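Local structure of 7beta-hydroxysteroid dehydrogenase (Collinsella aerofaciens, 5FYD) at residues Gly19-Ile28 with Pro214-Phe222; Ala72-Thr80 with Thr118-Tyr126. The protein reduces the 7-oxo group of 7-oxolithocholate with NADPH to yield ursodeoxycholate, acting as a homodimeric 7beta-hydroxysteroid dehydrogenase of the short-chain dehydrogenase/reductase family. All blocks are in the same frame, centred on the assembly; numbering follows the deposited sequence.

Contact 1: Gly19-Ile28 with Pro214-Phe222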
loop_
_atom_site.group_PDB
_atom_site.type_symbol
_atom_site.label_atom_id
_atom_site.label_comp_id
_atom_site.label_asym_id
_atom_site.label_seq_id
_atom_site.Cartn_x
_atom_site.Cartn_y
_atom_site.Cartn_z
ATOM N N GLY A 19 3.389 11.199 -3.706
ATOM C CA GLY A 19 3.901 11.958 -2.582
ATOM C C GLY A 19 5.185 12.751 -2.711
ATOM O O GLY A 19 5.125 13.966 -2.888
ATOM N N VAL A 20 6.340 12.087 -2.576
ATOM C CA VAL A 20 7.625 12.798 -2.562
ATOM C C VAL A 20 7.906 13.478 -3.911
ATOM O O VAL A 20 8.375 14.610 -3.954
ATOM C CB VAL A 20 8.774 11.873 -2.082
ATOM C CG1 VAL A 20 10.144 12.449 -2.363
ATOM C CG2 VAL A 20 8.617 11.610 -0.579
ATOM N N GLY A 21 7.582 12.797 -5.009
ATOM C CA GLY A 21 7.693 13.390 -6.325
ATOM C C GLY A 21 6.917 14.674 -6.483
ATOM O O GLY A 21 7.437 15.681 -6.952
ATOM N N LYS A 22 5.642 14.613 -6.100
ATOM C CA LYS A 22 4.786 15.761 -6.153
ATOM C C LYS A 22 5.335 16.910 -5.314
ATOM O O LYS A 22 5.301 18.066 -5.717
ATOM C CB LYS A 22 3.395 15.368 -5.703
ATOM C CG LYS A 22 2.430 16.525 -5.719
ATOM C CD LYS A 22 1.005 16.075 -5.504
ATOM C CE LYS A 22 0.175 17.297 -5.190
ATOM N NZ LYS A 22 -1.251 16.961 -5.002
ATOM N N ALA A 23 5.846 16.591 -4.140
ATOM C CA ALA A 23 6.377 17.632 -3.279
ATOM C C ALA A 23 7.643 18.268 -3.866
ATOM O O ALA A 23 7.871 19.462 -3.689
ATOM C CB ALA A 23 6.627 17.090 -1.885
ATOM N N PHE A 24 8.459 17.477 -4.582
ATOM C CA PHE A 24 9.592 18.067 -5.318
ATOM C C PHE A 24 9.114 19.062 -6.388
ATOM O O PHE A 24 9.688 20.144 -6.549
ATOM C CB PHE A 24 10.498 16.994 -5.955
ATOM C CG PHE A 24 11.614 16.519 -5.055
ATOM C CD1 PHE A 24 12.689 17.357 -4.775
ATOM C CD2 PHE A 24 11.575 15.260 -4.459
ATOM C CE1 PHE A 24 13.695 16.948 -3.931
ATOM C CE2 PHE A 24 12.585 14.835 -3.624
ATOM C CZ PHE A 24 13.647 15.682 -3.368
ATOM N N CYS A 25 8.071 18.693 -7.127
ATOM C CA CYS A 25 7.535 19.572 -8.182
ATOM C C CYS A 25 7.084 20.895 -7.575
ATOM O O CYS A 25 7.424 21.974 -8.074
ATOM C CB CYS A 25 6.349 18.931 -8.900
ATOM S SG CYS A 25 6.763 17.480 -9.912
ATOM N N GLU A 26 6.342 20.798 -6.479
ATOM C CA GLU A 26 5.810 22.003 -5.828
ATOM C C GLU A 26 6.931 22.866 -5.280
ATOM O O GLU A 26 6.900 24.084 -5.424
ATOM C CB GLU A 26 4.802 21.643 -4.730
ATOM C CG GLU A 26 3.580 20.924 -5.255
ATOM C CD GLU A 26 2.748 20.251 -4.164
ATOM O OE1 GLU A 26 3.271 19.939 -3.076
ATOM O OE2 GLU A 26 1.566 20.008 -4.413
ATOM N N LYS A 27 7.942 22.241 -4.666
ATOM C CA LYS A 27 9.061 22.986 -4.072
ATOM C C LYS A 27 9.875 23.751 -5.137
ATOM O O LYS A 27 10.151 24.948 -4.970
ATOM C CB LYS A 27 9.967 22.067 -3.249
ATOM C CG LYS A 27 11.127 22.757 -2.556
ATOM C CD LYS A 27 10.700 23.728 -1.463
ATOM C CE LYS A 27 11.890 24.129 -0.600
ATOM N NZ LYS A 27 11.470 24.639 0.734
ATOM N N ILE A 28 10.230 23.095 -6.245
ATOM C CA ILE A 28 11.003 23.785 -7.270
ATOM C C ILE A 28 10.179 24.863 -7.997
ATOM O O ILE A 28 10.709 25.907 -8.345
ATOM C CB ILE A 28 11.758 22.840 -8.248
ATOM C CG1 ILE A 28 10.806 22.100 -9.172
ATOM C CG2 ILE A 28 12.681 21.879 -7.475
ATOM C CD1 ILE A 28 11.540 21.434 -10.316
ATOM N N PRO A 214 5.772 14.129 2.961
ATOM C CA PRO A 214 6.654 14.366 1.812
ATOM C C PRO A 214 7.255 15.776 1.819
ATOM O O PRO A 214 8.445 15.957 1.517
ATOM C CB PRO A 214 5.724 14.175 0.614
ATOM C CG PRO A 214 4.629 13.273 1.104
ATOM C CD PRO A 214 4.466 13.570 2.565
ATOM N N GLU A 215 6.443 16.769 2.178
ATOM C CA GLU A 215 6.912 18.151 2.218
ATOM C C GLU A 215 8.054 18.384 3.188
ATOM O O GLU A 215 8.970 19.130 2.862
ATOM C CB GLU A 215 5.771 19.119 2.525
ATOM C CG GLU A 215 4.930 19.374 1.295
ATOM C CD GLU A 215 3.730 20.264 1.545
ATOM O OE1 GLU A 215 3.718 21.029 2.543
ATOM O OE2 GLU A 215 2.801 20.195 0.715
ATOM N N GLU A 216 8.004 17.778 4.374
ATOM C CA GLU A 216 9.067 17.964 5.363
ATOM C C GLU A 216 10.368 17.304 4.906
ATOM O O GLU A 216 11.458 17.832 5.154
ATOM C CB GLU A 216 8.612 17.477 6.745
ATOM C CG GLU A 216 7.730 18.517 7.425
ATOM C CD GLU A 216 6.489 17.927 8.043
ATOM O OE1 GLU A 216 6.554 16.764 8.497
ATOM O OE2 GLU A 216 5.450 18.630 8.047
ATOM N N CYS A 217 10.255 16.170 4.205
ATOM C CA CYS A 217 11.429 15.517 3.610
ATOM C C CYS A 217 12.092 16.410 2.565
ATOM O O CYS A 217 13.310 16.611 2.584
ATOM C CB CYS A 217 11.064 14.218 2.924
ATOM S SG CYS A 217 10.436 12.984 4.086
ATOM N N VAL A 218 11.278 16.931 1.647
ATOM C CA VAL A 218 11.791 17.841 0.623
ATOM C C VAL A 218 12.340 19.142 1.206
ATOM O O VAL A 218 13.377 19.636 0.763
ATOM C CB VAL A 218 10.728 18.084 -0.461
ATOM C CG1 VAL A 218 11.159 19.164 -1.427
ATOM C CG2 VAL A 218 10.476 16.782 -1.217
ATOM N N ASP A 219 11.649 19.702 2.205
ATOM C CA ASP A 219 12.154 20.887 2.878
ATOM C C ASP A 219 13.540 20.648 3.495
ATOM O O ASP A 219 14.451 21.462 3.304
ATOM C CB ASP A 219 11.170 21.391 3.939
ATOM C CG ASP A 219 10.007 22.172 3.332
ATOM O OD1 ASP A 219 10.093 22.579 2.149
ATOM O OD2 ASP A 219 9.010 22.387 4.053
ATOM N N GLU A 220 13.716 19.520 4.178
ATOM C CA GLU A 220 15.024 19.214 4.757
ATOM C C GLU A 220 16.102 19.034 3.676
ATOM O O GLU A 220 17.203 19.561 3.804
ATOM C CB GLU A 220 14.966 17.979 5.655
ATOM C CG GLU A 220 16.308 17.699 6.295
ATOM C CD GLU A 220 16.274 16.608 7.358
ATOM O OE1 GLU A 220 15.234 15.954 7.568
ATOM O OE2 GLU A 220 17.324 16.408 7.978
ATOM N N ALA A 221 15.773 18.319 2.598
ATOM C CA ALA A 221 16.731 18.154 1.496
ATOM C C ALA A 221 17.201 19.511 0.921
ATOM O O ALA A 221 18.393 19.714 0.670
ATOM C CB ALA A 221 16.125 17.300 0.390
ATOM N N PHE A 222 16.279 20.438 0.712
ATOM C CA PHE A 222 16.684 21.714 0.147
ATOM C C PHE A 222 17.435 22.588 1.163
ATOM O O PHE A 222 18.320 23.325 0.770
ATOM C CB PHE A 222 15.522 22.459 -0.488
ATOM C CG PHE A 222 15.229 22.005 -1.885
ATOM C CD1 PHE A 222 15.960 22.480 -2.961
ATOM C CD2 PHE A 222 14.262 21.045 -2.118
ATOM C CE1 PHE A 222 15.698 22.031 -4.257
ATOM C CE2 PHE A 222 14.002 20.595 -3.410
ATOM C CZ PHE A 222 14.711 21.102 -4.482
HETATM O O HOH W 1 13.651 24.096 2.324
#
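Helices 19-28 and 214-222 run in broadly the same direction and cross at -53°, close enough for the backbones of Val20 and Pro214 to meet, their CA atoms 4.7 Å apart. The ring of Pro214 lies against the glycine end of helix 19-28, with CB on the carbonyl oxygen of Gly19 and on the methyl of Ala23. Gly19 and Val20, which bind NADP(+), are thus themselves packed against Pro214. One turn further on, Val218 is a knob in a hole formed by Val20, Ala23, Phe24 and Lys27, and its two methyls divide the work. With CG1 anti to the backbone N (chi1 172°), that methyl presses on Lys27 CB at 3.6 Å, while CG2 sits over the middle of one face of Phe24, 3.8 Å from the ring centroid, in a CH-pi contact. Phe222 continues the apolar seam: its CE2 touches Phe24 CE1 at 3.7 Å, its CZ meets Ile28 CG2, and Lys27 CG rests on CD2 and CE2. The lysine chain bends at chi2 and then slides past Phe222, carrying NZ to Asp219 OD1 for a salt bridge of 2.9 Å that arrives 41° out of the carboxylate plane. A water accepts from the same NZ and donates to Asp219 O. A methionine here would probably leave the Asp219 carboxylate without its cation and the bridging water without its donor. Glu26 OE1 and Glu215 OE2 approach to 3.8 Å, a like-charge pair that probably costs some energy. Phe24 and Phe222 also reach Ile139 of strand 136-143, so the pair covers the Rossmann sheet. The interface thus buries Val218 and Phe24 in an apolar seam and keeps its one salt bridge at a partly exposed side.

Contact 2: Ala72-Thr80 with Thr118-Tyr126; sequences AAETVFAAT and TFLKCFHHY
Phe77 reaches from helix 72-80 into a hole formed by Lys121, Cys122, His125 and Tyr126, and its ring lies flat against that of His125. From the start of the side chain, CB stands over the imidazole face, 3.7 Å from His125 CE1. CG follows above the centre of the same face, CD2 is over ND1, and CD1 is 3.5 Å from His125 CD2 while its outer side meets Tyr126 OH. CE1 lies over His125 CG and CB, with Tyr126 CE2 and Cys122 CA further off, and CE2 remains near ND1. At the tip, Phe77 CZ comes within 3.4 Å of His125 CB, and Phe77 CZ is 3.5 Å from Lys121 O. The two rings form a face-to-face stack, centroids 3.6 Å apart and planes only 2° from parallel. The side chains slide past each other in opposite directions, and each CB lies over the partner's ring in a reciprocal pair of CH-pi contacts. His125 holds CG anti to its backbone N (chi1 179°), which carries the imidazole across to helix 72-80. On the opposite face of Phe77, the carbonyl oxygen of Ala73 lies over the centre, so the phenyl is sandwiched between its own helix and the histidine. Tyr126 meets Phe77 obliquely and passes on to Thr80, where the two hydroxyls, OH and OG1, share a 2.6 Å hydrogen bond. Near the start of both segments, Ala73 CB rests on Lys121 CB, and a water links Ala73 N to Thr118 OG1; that hydroxyl is also bonded to the carbonyl of Phe67, an NADP(+)-binding residue. Val76 and Tyr126 both touch Leu12 of strand 10-14, placing the helix pair on the Rossmann sheet. The chemistry is chiefly aromatic and apolar, and the Thr80-Tyr126 bond provides a partner for each of the two buried hydroxyls.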
loop_
_atom_site.group_PDB
_atom_site.type_symbol
_atom_site.label_atom_id
_atom_site.label_comp_id
_atom_site.label_asym_id
_atom_site.label_seq_id
_atom_site.Cartn_x
_atom_site.Cartn_y
_atom_site.Cartn_z
ATOM N N ALA A 72 13.259 4.423 -21.534
ATOM C CA ALA A 72 12.601 5.443 -20.712
ATOM C C ALA A 72 13.489 6.678 -20.593
ATOM O O ALA A 72 13.043 7.798 -20.831
ATOM C CB ALA A 72 12.266 4.878 -19.336
ATOM N N ALA A 73 14.758 6.479 -20.276
ATOM C CA ALA A 73 15.673 7.599 -20.082
ATOM C C ALA A 73 15.829 8.411 -21.364
ATOM O O ALA A 73 15.771 9.622 -21.328
ATOM C CB ALA A 73 17.027 7.121 -19.599
ATOM N N GLU A 74 15.974 7.721 -22.495
ATOM C CA GLU A 74 16.060 8.390 -23.793
ATOM C C GLU A 74 14.828 9.237 -24.149
ATOM O O GLU A 74 14.958 10.305 -24.765
ATOM C CB GLU A 74 16.339 7.351 -24.896
ATOM C CG GLU A 74 17.737 6.767 -24.805
ATOM C CD GLU A 74 18.829 7.787 -25.062
ATOM O OE1 GLU A 74 18.590 8.759 -25.836
ATOM O OE2 GLU A 74 19.917 7.629 -24.469
ATOM N N THR A 75 13.649 8.785 -23.741
ATOM C CA THR A 75 12.415 9.560 -23.903
ATOM C C THR A 75 12.536 10.871 -23.138
ATOM O O THR A 75 12.223 11.949 -23.652
ATOM C CB THR A 75 11.212 8.762 -23.407
ATOM O OG1 THR A 75 11.037 7.635 -24.272
ATOM C CG2 THR A 75 9.930 9.568 -23.388
ATOM N N VAL A 76 13.044 10.771 -21.923
ATOM C CA VAL A 76 13.266 11.959 -21.092
ATOM C C VAL A 76 14.298 12.898 -21.737
ATOM O O VAL A 76 14.069 14.104 -21.829
ATOM C CB VAL A 76 13.712 11.574 -19.673
ATOM C CG1 VAL A 76 14.049 12.808 -18.858
ATOM C CG2 VAL A 76 12.628 10.755 -18.988
ATOM N N PHE A 77 15.426 12.351 -22.172
ATOM C CA PHE A 77 16.477 13.181 -22.749
ATOM C C PHE A 77 15.993 13.935 -23.975
ATOM O O PHE A 77 16.399 15.101 -24.203
ATOM C CB PHE A 77 17.719 12.371 -23.148
ATOM C CG PHE A 77 18.298 11.518 -22.042
ATOM C CD1 PHE A 77 18.083 11.795 -20.697
ATOM C CD2 PHE A 77 19.066 10.421 -22.378
ATOM C CE1 PHE A 77 18.623 10.961 -19.716
ATOM C CE2 PHE A 77 19.615 9.594 -21.413
ATOM C CZ PHE A 77 19.399 9.868 -20.084
ATOM N N ALA A 78 15.171 13.273 -24.790
ATOM C CA ALA A 78 14.629 13.933 -25.986
ATOM C C ALA A 78 13.698 15.074 -25.577
ATOM O O ALA A 78 13.745 16.154 -26.191
ATOM C CB ALA A 78 13.920 12.936 -26.901
ATOM N N ALA A 79 12.906 14.857 -24.524
ATOM C CA ALA A 79 11.982 15.874 -23.995
ATOM C C ALA A 79 12.675 17.115 -23.440
ATOM O O ALA A 79 12.155 18.238 -23.580
ATOM C CB ALA A 79 11.060 15.283 -22.930
ATOM N N THR A 80 13.834 16.943 -22.816
ATOM C CA THR A 80 14.537 18.099 -22.244
ATOM C C THR A 80 15.598 18.753 -23.122
ATOM O O THR A 80 16.162 19.766 -22.736
ATOM C CB THR A 80 15.179 17.753 -20.875
ATOM O OG1 THR A 80 16.252 16.829 -21.069
ATOM C CG2 THR A 80 14.141 17.164 -19.961
ATOM N N THR A 118 17.860 3.016 -15.283
ATOM C CA THR A 118 17.256 4.306 -15.604
ATOM C C THR A 118 17.783 5.385 -14.683
ATOM O O THR A 118 18.093 6.472 -15.130
ATOM C CB THR A 118 15.725 4.271 -15.553
ATOM O OG1 THR A 118 15.249 3.235 -16.436
ATOM C CG2 THR A 118 15.137 5.627 -15.963
ATOM N N PHE A 119 17.912 5.053 -13.403
ATOM C CA PHE A 119 18.550 5.937 -12.430
ATOM C C PHE A 119 19.908 6.441 -12.926
ATOM O O PHE A 119 20.111 7.657 -13.037
ATOM C CB PHE A 119 18.733 5.242 -11.088
ATOM C CG PHE A 119 19.742 5.913 -10.219
ATOM C CD1 PHE A 119 19.496 7.193 -9.711
ATOM C CD2 PHE A 119 20.961 5.321 -9.949
ATOM C CE1 PHE A 119 20.425 7.826 -8.923
ATOM C CE2 PHE A 119 21.897 5.963 -9.151
ATOM C CZ PHE A 119 21.634 7.225 -8.642
ATOM N N LEU A 120 20.815 5.513 -13.226
ATOM C CA LEU A 120 22.169 5.912 -13.589
ATOM C C LEU A 120 22.235 6.616 -14.951
ATOM O O LEU A 120 23.027 7.525 -15.104
ATOM C CB LEU A 120 23.146 4.741 -13.547
ATOM C CG LEU A 120 24.619 5.194 -13.497
ATOM C CD1 LEU A 120 24.985 5.978 -12.232
ATOM C CD2 LEU A 120 25.540 3.989 -13.617
ATOM N N LYS A 121 21.438 6.181 -15.926
ATOM C CA LYS A 121 21.391 6.863 -17.219
ATOM C C LYS A 121 21.036 8.328 -17.017
ATOM O O LYS A 121 21.697 9.216 -17.564
ATOM C CB LYS A 121 20.371 6.202 -18.163
ATOM C CG LYS A 121 20.848 4.885 -18.757
ATOM C CD LYS A 121 19.816 4.341 -19.734
ATOM C CE LYS A 121 20.399 3.223 -20.580
ATOM N NZ LYS A 121 19.409 2.861 -21.638
ATOM N N CYS A 122 20.001 8.568 -16.210
ATOM C CA CYS A 122 19.560 9.928 -15.955
ATOM C C CYS A 122 20.622 10.688 -15.196
ATOM O O CYS A 122 20.956 11.811 -15.561
ATOM C CB CYS A 122 18.229 9.944 -15.212
ATOM S SG CYS A 122 16.847 9.420 -16.236
ATOM N N PHE A 123 21.156 10.092 -14.134
ATOM C CA PHE A 123 22.154 10.778 -13.295
ATOM C C PHE A 123 23.375 11.154 -14.141
ATOM O O PHE A 123 23.859 12.275 -14.068
ATOM C CB PHE A 123 22.585 9.864 -12.167
ATOM C CG PHE A 123 23.255 10.523 -10.974
ATOM C CD1 PHE A 123 23.296 11.896 -10.749
ATOM C CD2 PHE A 123 23.800 9.680 -10.003
ATOM C CE1 PHE A 123 23.919 12.407 -9.624
ATOM C CE2 PHE A 123 24.390 10.173 -8.867
ATOM C CZ PHE A 123 24.450 11.545 -8.673
ATOM N N HIS A 124 23.810 10.217 -14.979
ATOM C CA HIS A 124 24.970 10.441 -15.843
ATOM C C HIS A 124 24.721 11.556 -16.853
ATOM O O HIS A 124 25.528 12.456 -17.003
ATOM C CB HIS A 124 25.317 9.157 -16.586
ATOM C CG HIS A 124 26.456 9.297 -17.540
ATOM N ND1 HIS A 124 26.282 9.304 -18.902
ATOM C CD2 HIS A 124 27.787 9.417 -17.326
ATOM C CE1 HIS A 124 27.463 9.405 -19.493
ATOM N NE2 HIS A 124 28.388 9.477 -18.558
ATOM N N HIS A 125 23.582 11.484 -17.523
ATOM C CA HIS A 125 23.260 12.422 -18.591
ATOM C C HIS A 125 23.179 13.852 -18.048
ATOM O O HIS A 125 23.842 14.764 -18.572
ATOM C CB HIS A 125 21.973 11.967 -19.228
ATOM C CG HIS A 125 21.499 12.834 -20.336
ATOM N ND1 HIS A 125 21.743 12.543 -21.658
ATOM C CD2 HIS A 125 20.752 13.956 -20.323
ATOM C CE1 HIS A 125 21.199 13.482 -22.412
ATOM N NE2 HIS A 125 20.572 14.334 -21.627
ATOM N N TYR A 126 22.429 14.042 -16.960
ATOM C CA TYR A 126 22.275 15.384 -16.394
ATOM C C TYR A 126 23.517 15.851 -15.660
ATOM O O TYR A 126 23.803 17.056 -15.680
ATOM C CB TYR A 126 20.955 15.526 -15.619
ATOM C CG TYR A 126 19.812 15.374 -16.589
ATOM C CD1 TYR A 126 19.452 16.411 -17.438
ATOM C CD2 TYR A 126 19.144 14.170 -16.711
ATOM C CE1 TYR A 126 18.446 16.253 -18.381
ATOM C CE2 TYR A 126 18.146 13.999 -17.648
ATOM C CZ TYR A 126 17.794 15.036 -18.486
ATOM O OH TYR A 126 16.787 14.883 -19.430
HETATM O O HOH W 2 15.736 3.958 -19.211
#

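From the N terminus, strand 10-14 leads into helix 19-30, the first half of contact 1, whose partner, helix 214-224, arrives only after six of the seven strands have been laid down. Contact 2 opens and closes within that interval: helix 72-80 follows edge strand 60-64, and the chain passes through strand 85-90 before helix 105-132 returns to it. The shorter loop is therefore enclosed by the longer, without crossing. Contact 1 ties the first Rossmann helix to the late helix preceding strand 230-232; contact 2 pairs helices over strands 10-14 and 85-90. Their centres lie 21 Å apart and they do not touch.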